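Local coordinates for protein succinate dehydrogenase (Membrane anchor subunit) (Mycolicibacterium smegmatis, PDB 7D6V) that forms the membrane anchor of a succinate dehydrogenase, carrying a membrane-embedded Rieske-type iron-sulfur cluster and binding ubiquinone, probably to pass it electrons from succinate, at residues 22-27 / 133-138; 74-79 / 91-96; 190-195 / 252-257; 205-210 / 238-243. All coordinates share one frame; numbering follows the deposited sequence.

Interaction 1: 22-27 / 133-138; sequences PERTLR and AVAEPH
Thr-25 and Val-134 lie at the middle of a loop-to-loop contact in which two irregular segments, one leading to helix 33-55 and the other following helix 115-124, run in nearly opposite directions, 153° apart. Neither forms a strand, and the single hydrogen bond between them comes from a side chain. Followed outward, Thr-25 begins with CB lying 3.8 Å from CG2 of Val-134. The methyl CG2 of Thr-25 is at 4.1 Å from the same CG2 of Val-134, which also lies 3.6 Å from OG1 of Thr-25. That remaining branch, OG1, stands opposite the backbone N (chi1 -163°); this turns the hydroxyl to the neighbouring loop, where it donates to O of Ala-133 at 3.1 Å. It approaches from well above the carbonyl plane, 52° out of it.

Arg-24 covers the far end of the pair. Its chain is bent at chi2 and chi3, and the aliphatic part does the touching, with CD at 3.4 Å from CB of Ala-135. Arg-27, at the other end, turns the edge of its guanidinium to Ala-133, while NH2 makes a salt bridge with Asp-29. The iron-sulfur subunit packs on both loops: His-156 of that chain is hydrogen-bonded to OE2 of Glu-136, and its Arg-93 to O of Glu-23. The contact thus joins the N-terminal arm to the loop before helix 147-150 at a subunit interface. The guanidinium of Arg-24 approaches the second loop obliquely, with NH1 4.0 Å from O of Ala-135.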
loop_
_atom_site.group_PDB
_atom_site.type_symbol
_atom_site.label_atom_id
_atom_site.label_comp_id
_atom_site.label_asym_id
_atom_site.label_seq_id
_atom_site.Cartn_x
_atom_site.Cartn_y
_atom_site.Cartn_z
ATOM N N PRO C 22 8.463 6.264 -29.555
ATOM C CA PRO C 22 9.381 7.240 -30.153
ATOM C C PRO C 22 8.974 8.690 -29.906
ATOM O O PRO C 22 9.025 9.535 -30.805
ATOM C CB PRO C 22 9.307 6.893 -31.642
ATOM C CG PRO C 22 7.882 6.498 -31.818
ATOM C CD PRO C 22 7.464 5.801 -30.534
ATOM N N GLU C 23 8.578 8.995 -28.677
ATOM C CA GLU C 23 8.222 10.350 -28.287
ATOM C C GLU C 23 8.954 10.706 -27.008
ATOM O O GLU C 23 8.988 9.912 -26.064
ATOM C CB GLU C 23 6.707 10.523 -28.119
ATOM C CG GLU C 23 5.920 10.434 -29.423
ATOM C CD GLU C 23 5.252 9.094 -29.650
ATOM O OE1 GLU C 23 5.583 8.129 -28.939
ATOM O OE2 GLU C 23 4.384 9.008 -30.542
ATOM N N ARG C 24 9.539 11.903 -26.989
ATOM C CA ARG C 24 10.351 12.324 -25.857
ATOM C C ARG C 24 9.524 12.344 -24.577
ATOM O O ARG C 24 9.985 11.900 -23.520
ATOM C CB ARG C 24 10.954 13.696 -26.154
ATOM C CG ARG C 24 11.865 14.213 -25.087
ATOM C CD ARG C 24 13.063 13.304 -25.021
ATOM N NE ARG C 24 13.811 13.237 -26.271
ATOM C CZ ARG C 24 14.746 14.109 -26.626
ATOM N NH1 ARG C 24 15.070 15.100 -25.808
ATOM N NH2 ARG C 24 15.378 13.972 -27.782
ATOM N N THR C 25 8.296 12.847 -24.654
ATOM C CA THR C 25 7.331 12.705 -23.576
ATOM C C THR C 25 5.948 12.572 -24.190
ATOM O O THR C 25 5.709 12.991 -25.325
ATOM C CB THR C 25 7.386 13.883 -22.594
ATOM O OG1 THR C 25 6.737 13.517 -21.370
ATOM C CG2 THR C 25 6.703 15.112 -23.174
ATOM N N LEU C 26 5.039 11.961 -23.435
ATOM C CA LEU C 26 3.644 11.852 -23.835
ATOM C C LEU C 26 2.746 12.801 -23.056
ATOM O O LEU C 26 1.522 12.728 -23.189
ATOM C CB LEU C 26 3.152 10.413 -23.679
ATOM C CG LEU C 26 3.582 9.440 -24.775
ATOM C CD1 LEU C 26 3.152 8.031 -24.434
ATOM C CD2 LEU C 26 3.019 9.857 -26.117
ATOM N N ARG C 27 3.324 13.688 -22.253
ATOM C CA ARG C 27 2.535 14.648 -21.497
ATOM C C ARG C 27 1.906 15.674 -22.430
ATOM O O ARG C 27 2.511 16.095 -23.419
ATOM C CB ARG C 27 3.407 15.341 -20.452
ATOM C CG ARG C 27 3.819 14.438 -19.308
ATOM C CD ARG C 27 4.729 15.141 -18.321
ATOM N NE ARG C 27 4.107 16.335 -17.762
ATOM C CZ ARG C 27 4.512 16.940 -16.651
ATOM N NH1 ARG C 27 5.540 16.463 -15.969
ATOM N NH2 ARG C 27 3.884 18.022 -16.219
ATOM N N ALA C 133 8.614 13.467 -16.118
ATOM C CA ALA C 133 8.687 12.309 -17.004
ATOM C C ALA C 133 9.065 12.707 -18.428
ATOM O O ALA C 133 8.618 12.096 -19.398
ATOM C CB ALA C 133 7.371 11.539 -16.995
ATOM N N VAL C 134 9.899 13.733 -18.566
ATOM C CA VAL C 134 10.419 14.172 -19.856
ATOM C C VAL C 134 11.888 13.784 -19.928
ATOM O O VAL C 134 12.653 14.042 -18.992
ATOM C CB VAL C 134 10.231 15.688 -20.058
ATOM C CG1 VAL C 134 10.634 16.091 -21.461
ATOM C CG2 VAL C 134 8.790 16.077 -19.791
ATOM N N ALA C 135 12.283 13.168 -21.040
ATOM C CA ALA C 135 13.592 12.536 -21.116
ATOM C C ALA C 135 14.710 13.559 -21.295
ATOM O O ALA C 135 14.527 14.614 -21.907
ATOM C CB ALA C 135 13.624 11.512 -22.246
ATOM N N GLU C 136 15.881 13.220 -20.758
ATOM C CA GLU C 136 16.983 14.158 -20.619
ATOM C C GLU C 136 17.608 14.519 -21.964
ATOM O O GLU C 136 17.691 13.685 -22.867
ATOM C CB GLU C 136 18.073 13.566 -19.736
ATOM C CG GLU C 136 17.842 13.782 -18.289
ATOM C CD GLU C 136 18.910 13.174 -17.410
ATOM O OE1 GLU C 136 19.203 11.976 -17.565
ATOM O OE2 GLU C 136 19.456 13.898 -16.556
ATOM N N PRO C 137 18.093 15.753 -22.104
ATOM C CA PRO C 137 19.027 16.073 -23.188
ATOM C C PRO C 137 20.473 15.703 -22.897
ATOM O O PRO C 137 21.360 16.137 -23.634
ATOM C CB PRO C 137 18.875 17.596 -23.321
ATOM C CG PRO C 137 18.492 18.043 -21.967
ATOM C CD PRO C 137 17.630 16.958 -21.396
ATOM N N HIS C 138 20.731 14.920 -21.854
ATOM C CA HIS C 138 22.072 14.496 -21.475
ATOM C C HIS C 138 22.218 12.995 -21.682
ATOM O O HIS C 138 21.280 12.232 -21.437
ATOM C CB HIS C 138 22.367 14.832 -20.011
ATOM C CG HIS C 138 22.265 16.288 -19.681
ATOM N ND1 HIS C 138 23.237 17.201 -20.028
ATOM C CD2 HIS C 138 21.313 16.986 -19.019
ATOM C CE1 HIS C 138 22.885 18.400 -19.601
ATOM N NE2 HIS C 138 21.721 18.297 -18.985
#

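Interaction 2: 74-79 / 91-96; sequences CVSTAC and GDLPWF
The carbonyl oxygen of Gly-91 takes three hydrogen bonds from two consecutive residues of the other segment. Thr-77 OG1 donates at 2.7 Å to Gly-91 O, and Ser-76 OG donates to the same oxygen at 2.9 Å. These hydroxyls lie out of the carbonyl plane on opposite faces. Between them the backbone N of Thr-77 comes in within the plane, at 3.2 Å from Gly-91 O. In this way the oxygen is held from above, from below and from in front.

Thr-77 reaches the oxygen because its OG1 sits between its own N and carbonyl carbon, with chi1 at 60°, which keeps the hydroxyl close to the N-H that shares the acceptor. Besides donating to the glycine, Ser-76 OG accepts from Ala-78 N at 2.9 Å along a nearly straight N-H line of 170°. Beyond the carbonyl, CB of Ala-78 rests 3.7 Å from OD1 of Asp-92. Val-75, just before the turn, is hydrogen-bonded through its backbone to Trp-89 and Val-90, extending the pairing of the surface loop that leads from strand 66-67 to helix 104-112. The serine bond makes an ST turn, set at the start of a type I beta turn from Ser-76 to Cys-79.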
loop_
_atom_site.group_PDB
_atom_site.type_symbol
_atom_site.label_atom_id
_atom_site.label_comp_id
_atom_site.label_asym_id
_atom_site.label_seq_id
_atom_site.Cartn_x
_atom_site.Cartn_y
_atom_site.Cartn_z
ATOM N N CYS C 74 29.743 47.084 6.207
ATOM C CA CYS C 74 30.265 48.185 5.404
ATOM C C CYS C 74 31.568 48.638 6.060
ATOM O O CYS C 74 31.591 49.591 6.839
ATOM C CB CYS C 74 29.202 49.294 5.339
ATOM S SG CYS C 74 29.279 50.393 3.923
ATOM N N VAL C 75 32.659 47.958 5.719
ATOM C CA VAL C 75 33.883 47.979 6.511
ATOM C C VAL C 75 35.005 48.753 5.822
ATOM O O VAL C 75 36.175 48.532 6.119
ATOM C CB VAL C 75 34.332 46.551 6.857
ATOM C CG1 VAL C 75 33.260 45.838 7.650
ATOM C CG2 VAL C 75 34.650 45.781 5.591
ATOM N N SER C 76 34.679 49.659 4.911
ATOM C CA SER C 76 35.682 50.434 4.201
ATOM C C SER C 76 35.637 51.888 4.650
ATOM O O SER C 76 34.620 52.369 5.154
ATOM C CB SER C 76 35.477 50.349 2.688
ATOM O OG SER C 76 36.108 51.430 2.031
ATOM N N THR C 77 36.761 52.583 4.482
ATOM C CA THR C 77 36.818 53.998 4.813
ATOM C C THR C 77 36.245 54.881 3.715
ATOM O O THR C 77 36.155 56.098 3.902
ATOM C CB THR C 77 38.261 54.416 5.111
ATOM O OG1 THR C 77 39.080 54.176 3.961
ATOM C CG2 THR C 77 38.804 53.629 6.286
ATOM N N ALA C 78 35.863 54.301 2.583
ATOM C CA ALA C 78 35.195 55.023 1.511
ATOM C C ALA C 78 33.683 55.020 1.668
ATOM O O ALA C 78 32.980 55.543 0.799
ATOM C CB ALA C 78 35.577 54.424 0.154
ATOM N N CYS C 79 33.177 54.445 2.751
ATOM C CA CYS C 79 31.754 54.305 3.002
ATOM C C CYS C 79 31.179 55.590 3.585
ATOM O O CYS C 79 31.897 56.434 4.124
ATOM C CB CYS C 79 31.505 53.136 3.952
ATOM S SG CYS C 79 32.264 51.594 3.401
ATOM N N GLY C 91 40.780 50.292 3.619
ATOM C CA GLY C 91 41.078 51.228 2.545
ATOM C C GLY C 91 39.947 51.751 1.683
ATOM O O GLY C 91 38.913 52.197 2.188
ATOM N N ASP C 92 40.150 51.706 0.366
ATOM C CA ASP C 92 39.176 52.157 -0.619
ATOM C C ASP C 92 39.074 51.121 -1.728
ATOM O O ASP C 92 40.087 50.565 -2.160
ATOM C CB ASP C 92 39.565 53.517 -1.206
ATOM C CG ASP C 92 40.028 54.498 -0.146
ATOM O OD1 ASP C 92 39.174 55.029 0.596
ATOM O OD2 ASP C 92 41.249 54.741 -0.056
ATOM N N LEU C 93 37.851 50.871 -2.194
ATOM C CA LEU C 93 37.746 49.715 -3.077
ATOM C C LEU C 93 37.771 50.132 -4.543
ATOM O O LEU C 93 37.197 51.165 -4.907
ATOM C CB LEU C 93 36.460 48.941 -2.788
ATOM C CG LEU C 93 36.274 48.539 -1.323
ATOM C CD1 LEU C 93 34.955 47.816 -1.117
ATOM C CD2 LEU C 93 37.442 47.690 -0.843
ATOM N N PRO C 94 38.440 49.341 -5.392
ATOM C CA PRO C 94 38.629 49.683 -6.819
ATOM C C PRO C 94 37.559 49.137 -7.760
ATOM O O PRO C 94 37.761 48.158 -8.472
ATOM C CB PRO C 94 40.004 49.079 -7.105
ATOM C CG PRO C 94 40.014 47.838 -6.268
ATOM C CD PRO C 94 39.199 48.134 -5.025
ATOM N N TRP C 95 36.362 49.716 -7.713
ATOM C CA TRP C 95 35.380 49.657 -8.799
ATOM C C TRP C 95 34.874 48.256 -9.133
ATOM O O TRP C 95 33.884 48.120 -9.857
ATOM C CB TRP C 95 35.940 50.319 -10.073
ATOM C CG TRP C 95 36.794 49.440 -10.977
ATOM C CD1 TRP C 95 38.159 49.355 -10.981
ATOM C CD2 TRP C 95 36.342 48.561 -12.023
ATOM N NE1 TRP C 95 38.579 48.469 -11.938
ATOM C CE2 TRP C 95 37.484 47.970 -12.594
ATOM C CE3 TRP C 95 35.084 48.214 -12.525
ATOM C CZ2 TRP C 95 37.407 47.051 -13.639
ATOM C CZ3 TRP C 95 35.011 47.299 -13.558
ATOM C CH2 TRP C 95 36.163 46.730 -14.104
ATOM N N PHE C 96 35.490 47.210 -8.579
ATOM C CA PHE C 96 34.998 45.860 -8.813
ATOM C C PHE C 96 34.953 45.028 -7.546
ATOM O O PHE C 96 34.524 43.872 -7.603
ATOM C CB PHE C 96 35.829 45.131 -9.895
ATOM C CG PHE C 96 37.229 44.771 -9.477
ATOM C CD1 PHE C 96 37.497 43.554 -8.870
ATOM C CD2 PHE C 96 38.284 45.623 -9.742
ATOM C CE1 PHE C 96 38.786 43.217 -8.500
ATOM C CE2 PHE C 96 39.573 45.294 -9.372
ATOM C CZ PHE C 96 39.824 44.089 -8.753
#

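Interaction 3: 190-195 / 252-257; sequences VILTGN and VLTDFY
Ile-191 fits against Thr-254 and Tyr-257 where two helices pass antiparallel, their axes 9.7 Å apart at closest and 156° between their directions. Its two branches divide the work. The longer one, with chi1 at -58° and an extended chi2, carries CD1 over one face of the tyrosine ring, 3.6 Å from the centroid of Tyr-257, in a CH-pi contact. The shorter branch, CG2, lies 3.7 Å from OG1 of Thr-254, the two side chains sliding past each other in opposite directions.

Thr-254 is the more deeply enclosed residue. Its methyl CG2 meets CD2 of Leu-192 at 3.7 Å, the side chains crossing at about a right angle, while OG1 is 3.5 Å from CB of Asn-195. Contact with this hydroxyl is packing: its hydrogen bond goes to O of Thr-250, one turn back on its own helix, and Asn-195 OD1 likewise finds its partner in OG1 of Thr-250. Both bonded oxygens thus have partners on helix 240-264.

The Ile-191 and Tyr-257 pair is tight but only partly buried. The loose side is at Leu-253, whose exposed side chain stays 5.5 Å or more from the 190-195 segment. Helix 240-264 is also packed against helix 33-55, where Val-252 touches Phe-45 and Tyr-48. Nearly antiparallel packing of long helices such as this is that of a membrane-anchor helix bundle.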
loop_
_atom_site.group_PDB
_atom_site.type_symbol
_atom_site.label_atom_id
_atom_site.label_comp_id
_atom_site.label_asym_id
_atom_site.label_seq_id
_atom_site.Cartn_x
_atom_site.Cartn_y
_atom_site.Cartn_z
ATOM N N VAL C 190 9.642 49.543 9.297
ATOM C CA VAL C 190 8.704 48.456 9.030
ATOM C C VAL C 190 9.249 47.540 7.942
ATOM O O VAL C 190 9.271 46.313 8.092
ATOM C CB VAL C 190 7.324 49.020 8.652
ATOM C CG1 VAL C 190 6.336 47.893 8.443
ATOM C CG2 VAL C 190 6.834 49.971 9.724
ATOM N N ILE C 191 9.718 48.127 6.837
ATOM C CA ILE C 191 10.231 47.319 5.733
ATOM C C ILE C 191 11.454 46.521 6.171
ATOM O O ILE C 191 11.545 45.310 5.931
ATOM C CB ILE C 191 10.535 48.212 4.516
ATOM C CG1 ILE C 191 9.270 48.952 4.089
ATOM C CG2 ILE C 191 11.075 47.385 3.364
ATOM C CD1 ILE C 191 9.487 49.965 3.010
ATOM N N LEU C 192 12.407 47.184 6.837
ATOM C CA LEU C 192 13.625 46.509 7.275
ATOM C C LEU C 192 13.325 45.394 8.269
ATOM O O LEU C 192 13.889 44.299 8.169
ATOM C CB LEU C 192 14.588 47.519 7.893
ATOM C CG LEU C 192 15.420 48.389 6.957
ATOM C CD1 LEU C 192 16.012 49.561 7.711
ATOM C CD2 LEU C 192 16.520 47.567 6.321
ATOM N N THR C 193 12.458 45.659 9.248
ATOM C CA THR C 193 12.152 44.665 10.266
ATOM C C THR C 193 11.427 43.470 9.669
ATOM O O THR C 193 11.719 42.322 10.025
ATOM C CB THR C 193 11.323 45.305 11.377
ATOM O OG1 THR C 193 12.062 46.384 11.958
ATOM C CG2 THR C 193 10.998 44.291 12.461
ATOM N N GLY C 194 10.483 43.712 8.759
ATOM C CA GLY C 194 9.835 42.602 8.086
ATOM C C GLY C 194 10.814 41.767 7.287
ATOM O O GLY C 194 10.758 40.534 7.310
ATOM N N ASN C 195 11.736 42.428 6.582
ATOM C CA ASN C 195 12.739 41.700 5.814
ATOM C C ASN C 195 13.623 40.857 6.723
ATOM O O ASN C 195 13.927 39.703 6.407
ATOM C CB ASN C 195 13.580 42.679 4.997
ATOM C CG ASN C 195 14.597 41.982 4.120
ATOM O OD1 ASN C 195 14.249 41.142 3.296
ATOM N ND2 ASN C 195 15.864 42.330 4.293
ATOM N N VAL C 252 14.607 42.579 -2.510
ATOM C CA VAL C 252 14.555 43.515 -3.629
ATOM C C VAL C 252 13.780 44.771 -3.246
ATOM O O VAL C 252 14.217 45.892 -3.525
ATOM C CB VAL C 252 13.958 42.836 -4.875
ATOM C CG1 VAL C 252 13.697 43.862 -5.959
ATOM C CG2 VAL C 252 14.897 41.763 -5.381
ATOM N N LEU C 253 12.628 44.609 -2.590
ATOM C CA LEU C 253 11.846 45.784 -2.204
ATOM C C LEU C 253 12.537 46.612 -1.130
ATOM O O LEU C 253 12.443 47.843 -1.144
ATOM C CB LEU C 253 10.432 45.402 -1.762
ATOM C CG LEU C 253 9.379 45.086 -2.834
ATOM C CD1 LEU C 253 9.579 43.781 -3.567
ATOM C CD2 LEU C 253 7.995 45.136 -2.205
ATOM N N THR C 254 13.220 45.972 -0.181
ATOM C CA THR C 254 13.944 46.730 0.833
ATOM C C THR C 254 15.031 47.586 0.194
ATOM O O THR C 254 15.140 48.788 0.478
ATOM C CB THR C 254 14.530 45.775 1.869
ATOM O OG1 THR C 254 13.536 44.814 2.236
ATOM C CG2 THR C 254 14.958 46.533 3.115
ATOM N N ASP C 255 15.824 46.988 -0.704
ATOM C CA ASP C 255 16.802 47.766 -1.461
ATOM C C ASP C 255 16.142 48.905 -2.222
ATOM O O ASP C 255 16.630 50.038 -2.202
ATOM C CB ASP C 255 17.569 46.876 -2.436
ATOM C CG ASP C 255 18.881 47.498 -2.877
ATOM O OD1 ASP C 255 19.954 46.960 -2.567
ATOM O OD2 ASP C 255 18.839 48.548 -3.550
ATOM N N PHE C 256 15.050 48.615 -2.930
ATOM C CA PHE C 256 14.444 49.627 -3.785
ATOM C C PHE C 256 13.941 50.808 -2.967
ATOM O O PHE C 256 14.178 51.969 -3.326
ATOM C CB PHE C 256 13.316 49.002 -4.603
ATOM C CG PHE C 256 12.820 49.874 -5.711
ATOM C CD1 PHE C 256 13.665 50.250 -6.737
ATOM C CD2 PHE C 256 11.513 50.317 -5.729
ATOM C CE1 PHE C 256 13.218 51.053 -7.755
ATOM C CE2 PHE C 256 11.060 51.120 -6.745
ATOM C CZ PHE C 256 11.913 51.490 -7.759
ATOM N N TYR C 257 13.268 50.534 -1.848
ATOM C CA TYR C 257 12.765 51.608 -1.001
ATOM C C TYR C 257 13.904 52.427 -0.413
ATOM O O TYR C 257 13.852 53.665 -0.402
ATOM C CB TYR C 257 11.886 51.039 0.115
ATOM C CG TYR C 257 11.284 52.110 0.992
ATOM C CD1 TYR C 257 10.088 52.717 0.653
ATOM C CD2 TYR C 257 11.919 52.523 2.151
ATOM C CE1 TYR C 257 9.541 53.700 1.443
ATOM C CE2 TYR C 257 11.378 53.504 2.945
ATOM C CZ TYR C 257 10.190 54.089 2.588
ATOM O OH TYR C 257 9.648 55.067 3.382
#

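Interaction 4: 205-210 / 238-243; sequences SCHSCR and TRHMLF. With FES (Fe2/s2 (inorganic) cluster), chain J.
Cys-206 and His-240 meet beside a [2Fe-2S] cluster and bind different irons of it. SG of Cys-206 lies 2.5 Å from FE2, and NE2 of His-240 2.6 Å from FE1, with that iron lying in the plane of the imidazole. His-155 completes the protein ligands of FE2 and Cys-114 those of FE1. His-207 comes next to the cluster without binding iron: the bridging sulfide S1 lies at the edge of its ring, 3.8 Å from ND1 of His-207 and 3.4 Å from its backbone N.

Behind this shell Ser-205 probably steadies the turn of the His-240 ring. Its OG accepts a hydrogen bond from ND1 of His-240, the nitrogen facing away from iron, although the modelled distance is too short to be taken literally. The carbonyl O of Ser-205 lies over one face of the same ring, and Tyr-202 brings its own ring nearly parallel to it. Ser-205 OG also bonds to O of Tyr-202, and lies at the edge of the Phe-243 ring, 3.8 Å from CD2 of Phe-243. Farther out, His-207 NE2 makes a weak hydrogen bond to Asp-221 of the iron-sulfur subunit. Two cysteines and two histidines are the ligand set of a Rieske cluster, here with one of each on either iron.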
loop_
_atom_site.group_PDB
_atom_site.type_symbol
_atom_site.label_atom_id
_atom_site.label_comp_id
_atom_site.label_asym_id
_atom_site.label_seq_id
_atom_site.Cartn_x
_atom_site.Cartn_y
_atom_site.Cartn_z
ATOM N N SER C 205 14.318 27.635 8.501
ATOM C CA SER C 205 13.651 26.537 7.817
ATOM C C SER C 205 14.612 25.713 6.966
ATOM O O SER C 205 14.165 24.849 6.206
ATOM C CB SER C 205 12.501 27.066 6.959
ATOM O OG SER C 205 12.978 27.798 5.848
ATOM N N CYS C 206 15.909 25.978 7.081
ATOM C CA CYS C 206 16.910 25.261 6.296
ATOM C C CYS C 206 16.964 23.766 6.610
ATOM O O CYS C 206 16.770 23.356 7.754
ATOM C CB CYS C 206 18.293 25.886 6.496
ATOM S SG CYS C 206 19.674 24.777 6.134
ATOM N N HIS C 207 17.228 22.961 5.584
ATOM C CA HIS C 207 17.324 21.514 5.748
ATOM C C HIS C 207 18.512 21.122 6.613
ATOM O O HIS C 207 18.450 20.113 7.322
ATOM C CB HIS C 207 17.426 20.831 4.387
ATOM C CG HIS C 207 16.105 20.586 3.731
ATOM N ND1 HIS C 207 15.636 21.357 2.692
ATOM C CD2 HIS C 207 15.157 19.649 3.963
ATOM C CE1 HIS C 207 14.453 20.910 2.314
ATOM N NE2 HIS C 207 14.139 19.874 3.071
ATOM N N SER C 208 19.604 21.885 6.556
ATOM C CA SER C 208 20.736 21.622 7.436
ATOM C C SER C 208 20.421 21.994 8.876
ATOM O O SER C 208 20.913 21.343 9.802
ATOM C CB SER C 208 21.971 22.376 6.951
ATOM O OG SER C 208 22.437 21.852 5.724
ATOM N N CYS C 209 19.619 23.039 9.085
ATOM C CA CYS C 209 19.173 23.372 10.433
ATOM C C CYS C 209 18.328 22.248 11.022
ATOM O O CYS C 209 18.466 21.910 12.202
ATOM C CB CYS C 209 18.385 24.680 10.415
ATOM S SG CYS C 209 17.772 25.204 12.028
ATOM N N ARG C 210 17.452 21.659 10.208
ATOM C CA ARG C 210 16.635 20.542 10.666
ATOM C C ARG C 210 17.500 19.369 11.100
ATOM O O ARG C 210 17.225 18.723 12.116
ATOM C CB ARG C 210 15.678 20.119 9.555
ATOM C CG ARG C 210 14.544 19.226 9.997
ATOM C CD ARG C 210 13.771 18.730 8.795
ATOM N NE ARG C 210 12.688 17.829 9.166
ATOM C CZ ARG C 210 12.125 16.965 8.333
ATOM N NH1 ARG C 210 12.547 16.880 7.082
ATOM N NH2 ARG C 210 11.145 16.182 8.751
ATOM N N THR C 238 8.533 22.588 5.955
ATOM C CA THR C 238 7.532 22.201 4.964
ATOM C C THR C 238 7.222 23.323 3.977
ATOM O O THR C 238 6.739 23.045 2.874
ATOM C CB THR C 238 6.242 21.755 5.649
ATOM O OG1 THR C 238 5.825 22.755 6.586
ATOM C CG2 THR C 238 6.453 20.443 6.371
ATOM N N ARG C 239 7.489 24.578 4.342
ATOM C CA ARG C 239 7.236 25.736 3.494
ATOM C C ARG C 239 8.527 26.400 3.023
ATOM O O ARG C 239 8.558 27.609 2.792
ATOM C CB ARG C 239 6.368 26.758 4.228
ATOM C CG ARG C 239 4.959 26.310 4.584
ATOM C CD ARG C 239 4.103 26.076 3.351
ATOM N NE ARG C 239 4.248 24.734 2.798
ATOM C CZ ARG C 239 3.806 24.371 1.600
ATOM N NH1 ARG C 239 3.194 25.254 0.823
ATOM N NH2 ARG C 239 3.979 23.127 1.176
ATOM N N HIS C 240 9.601 25.621 2.879
ATOM C CA HIS C 240 10.905 26.199 2.574
ATOM C C HIS C 240 10.971 26.753 1.155
ATOM O O HIS C 240 11.661 27.751 0.917
ATOM C CB HIS C 240 11.998 25.157 2.796
ATOM C CG HIS C 240 13.369 25.739 2.928
ATOM N ND1 HIS C 240 13.674 26.724 3.840
ATOM C CD2 HIS C 240 14.516 25.480 2.259
ATOM C CE1 HIS C 240 14.950 27.043 3.733
ATOM N NE2 HIS C 240 15.483 26.302 2.780
ATOM N N MET C 241 10.289 26.111 0.204
ATOM C CA MET C 241 10.193 26.647 -1.152
ATOM C C MET C 241 9.655 28.069 -1.159
ATOM O O MET C 241 10.169 28.934 -1.877
ATOM C CB MET C 241 9.294 25.755 -2.004
ATOM C CG MET C 241 9.164 26.209 -3.445
ATOM S SD MET C 241 8.120 25.133 -4.439
ATOM C CE MET C 241 6.508 25.534 -3.774
ATOM N N LEU C 242 8.612 28.325 -0.374
ATOM C CA LEU C 242 7.946 29.620 -0.412
ATOM C C LEU C 242 8.817 30.712 0.197
ATOM O O LEU C 242 8.870 31.833 -0.324
ATOM C CB LEU C 242 6.606 29.526 0.314
ATOM C CG LEU C 242 5.683 30.739 0.259
ATOM C CD1 LEU C 242 4.957 30.791 -1.070
ATOM C CD2 LEU C 242 4.698 30.703 1.412
ATOM N N PHE C 243 9.501 30.403 1.299
ATOM C CA PHE C 243 10.264 31.423 2.005
ATOM C C PHE C 243 11.460 31.903 1.196
ATOM O O PHE C 243 11.842 33.069 1.307
ATOM C CB PHE C 243 10.710 30.896 3.369
ATOM C CG PHE C 243 9.571 30.555 4.285
ATOM C CD1 PHE C 243 8.439 31.349 4.331
ATOM C CD2 PHE C 243 9.631 29.438 5.099
ATOM C CE1 PHE C 243 7.390 31.036 5.168
ATOM C CE2 PHE C 243 8.583 29.119 5.939
ATOM C CZ PHE C 243 7.461 29.920 5.973
HETATM FE FE1 FES J . 17.735 25.712 1.724
HETATM FE FE2 FES J . 19.445 25.465 3.787
HETATM S S1 FES J . 18.524 23.858 2.600
HETATM S S2 FES J . 18.597 27.314 2.961
#

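Overall arrangement
Interactions 3 and 4 share helix 240-264, whose start supplies an iron ligand and whose later turns pack on helix 188-204. Their centres are 21 Å apart, and the chain loop closed by interaction 3 contains interaction 4. Interaction 2 lies beyond interaction 3, centres 24 Å apart, on the opposite side of the chain's centre from interaction 1. Those two are the most distant, 51 Å between centres, although interaction 2 is nested in the loop closed by interaction 1. Interactions 1 and 4 both border the iron-sulfur subunit, about 14 Å apart at their nearest atoms. In sequence, the ubiquinone-1 pocket residues fall between helix 115-124 and the cluster ligand His-155, which Ile-154 directly precedes.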